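Local coordinates for protein ComZ (Thermus thermophilus, PDB 6QVI) that is a competence-associated pilin with a beta-solenoid domain and probably serves as a DNA receptor at the pilus tip during natural transformation, at residues E136-A141 with A492-I497. Sequence-based numbering, arbitrary orientation.
Sequences EQAIFA and AEVVYI
The ring of Y496 lies over the backbone of E136 and Q137. Q137 O sits over one face, 3.7 Å from Y496 CD2 and offset toward the rim. Y496 CE1 and CZ meet E136 CB, which stands obliquely to the ring, with CE1 at 3.5 Å. Y496 ends strand 491-496, and its chi1 of 171° sets CG opposite the backbone N, which lays the ring across residues 136-137. The E136 side chain crosses the tyrosine at about a right angle. Its carboxylate plane is turned 71° from the ring. Methylenes of E136, not its carboxylate, come closest to Y496 OH. The extended side chain instead carries OE2 into a salt bridge with R498, the residue that follows 492-497.

A138 packs beside the root of the tyrosine side chain. Its CB meets Y496 CB at 3.6 Å and V494 CG1 at 3.9 Å. Farther along, I139 and V494 also cross at about a right angle, with CD1 of I139 4.2 Å from V494 CG2. F475 touches both side chains, and I156 packs on A138 and I139.

Strand 139-141 pairs with 160-162 and 469-472, and 491-496 with 153-157 and 465-467. The contact probably joins two faces of the beta-solenoid across its interior. Apolar packing and a ring laid on peptide groups imply cohesion by van der Waals contact, while R498 probably balances the E136 carboxylate.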
# COMPACT_ATOMS: atom_id res chain seq x y z
N GLU A 136 -3.82 1.81 0.15
CA GLU A 136 -4.31 0.50 -0.26
C GLU A 136 -5.33 0.69 -1.37
O GLU A 136 -6.48 1.06 -1.10
CB GLU A 136 -4.90 -0.27 0.91
CG GLU A 136 -3.84 -0.68 1.91
CD GLU A 136 -4.36 -1.67 2.92
OE1 GLU A 136 -5.57 -1.97 2.89
OE2 GLU A 136 -3.53 -2.18 3.72
N GLN A 137 -4.89 0.46 -2.61
CA GLN A 137 -5.78 0.65 -3.75
C GLN A 137 -5.45 -0.39 -4.82
O GLN A 137 -4.32 -0.89 -4.91
CB GLN A 137 -5.65 2.10 -4.28
CG GLN A 137 -4.23 2.40 -4.79
CD GLN A 137 -3.26 2.79 -3.69
OE1 GLN A 137 -3.53 3.68 -2.90
NE2 GLN A 137 -2.15 2.07 -3.60
N ALA A 138 -6.44 -0.71 -5.65
CA ALA A 138 -6.16 -1.64 -6.73
C ALA A 138 -5.36 -0.97 -7.82
O ALA A 138 -4.54 -1.63 -8.47
CB ALA A 138 -7.44 -2.21 -7.34
N ILE A 139 -5.59 0.30 -8.03
CA ILE A 139 -4.91 0.99 -9.07
C ILE A 139 -4.46 2.32 -8.65
O ILE A 139 -5.25 3.13 -8.30
CB ILE A 139 -5.87 1.27 -10.20
CG1 ILE A 139 -6.20 0.02 -10.95
CG2 ILE A 139 -5.29 2.25 -11.18
CD1 ILE A 139 -7.16 0.29 -12.07
N PHE A 140 -3.18 2.57 -8.73
CA PHE A 140 -2.67 3.86 -8.40
C PHE A 140 -2.26 4.43 -9.71
O PHE A 140 -1.44 3.88 -10.35
CB PHE A 140 -1.48 3.69 -7.52
CG PHE A 140 -0.92 4.97 -7.05
CD1 PHE A 140 -1.08 5.37 -5.78
CD2 PHE A 140 -0.24 5.76 -7.90
CE1 PHE A 140 -0.57 6.54 -5.34
CE2 PHE A 140 0.29 6.93 -7.48
CZ PHE A 140 0.12 7.33 -6.19
N ALA A 141 -2.83 5.53 -10.12
CA ALA A 141 -2.50 6.10 -11.40
C ALA A 141 -1.66 7.32 -11.31
O ALA A 141 -1.78 8.07 -10.40
CB ALA A 141 -3.74 6.42 -12.17
N ALA A 492 -12.07 -4.95 -18.41
CA ALA A 492 -11.08 -5.73 -17.70
C ALA A 492 -11.26 -5.48 -16.21
O ALA A 492 -11.97 -4.56 -15.81
CB ALA A 492 -9.67 -5.37 -18.15
N GLU A 493 -10.65 -6.33 -15.37
CA GLU A 493 -10.90 -6.22 -13.94
C GLU A 493 -9.61 -6.33 -13.13
O GLU A 493 -8.71 -7.11 -13.46
CB GLU A 493 -11.96 -7.26 -13.50
CG GLU A 493 -11.91 -7.63 -12.00
CD GLU A 493 -13.08 -8.50 -11.54
OE1 GLU A 493 -14.02 -8.77 -12.33
OE2 GLU A 493 -13.10 -8.85 -10.35
N VAL A 494 -9.53 -5.57 -12.04
CA VAL A 494 -8.39 -5.61 -11.14
C VAL A 494 -8.93 -5.89 -9.75
O VAL A 494 -9.86 -5.21 -9.29
CB VAL A 494 -7.55 -4.32 -11.14
CG1 VAL A 494 -6.30 -4.50 -10.26
CG2 VAL A 494 -7.17 -3.86 -12.56
N VAL A 495 -8.32 -6.84 -9.06
CA VAL A 495 -8.80 -7.24 -7.76
C VAL A 495 -7.70 -6.94 -6.76
O VAL A 495 -6.63 -7.57 -6.79
CB VAL A 495 -9.20 -8.71 -7.74
CG1 VAL A 495 -9.63 -9.14 -6.34
CG2 VAL A 495 -10.33 -8.91 -8.74
N TYR A 496 -7.94 -5.97 -5.89
CA TYR A 496 -6.91 -5.59 -4.95
C TYR A 496 -6.83 -6.65 -3.86
O TYR A 496 -7.81 -6.92 -3.17
CB TYR A 496 -7.18 -4.21 -4.38
CG TYR A 496 -6.25 -3.89 -3.24
CD1 TYR A 496 -6.70 -3.21 -2.13
CD2 TYR A 496 -4.89 -4.20 -3.31
CE1 TYR A 496 -5.86 -2.90 -1.11
CE2 TYR A 496 -4.03 -3.89 -2.26
CZ TYR A 496 -4.52 -3.24 -1.17
OH TYR A 496 -3.68 -2.93 -0.13
N ILE A 497 -5.65 -7.22 -3.69
CA ILE A 497 -5.39 -8.16 -2.62
C ILE A 497 -4.24 -7.61 -1.79
O ILE A 497 -3.09 -7.57 -2.24
CB ILE A 497 -5.05 -9.55 -3.16
CG1 ILE A 497 -6.21 -10.12 -3.95
CG2 ILE A 497 -4.68 -10.50 -2.03
CD1 ILE A 497 -5.98 -11.56 -4.39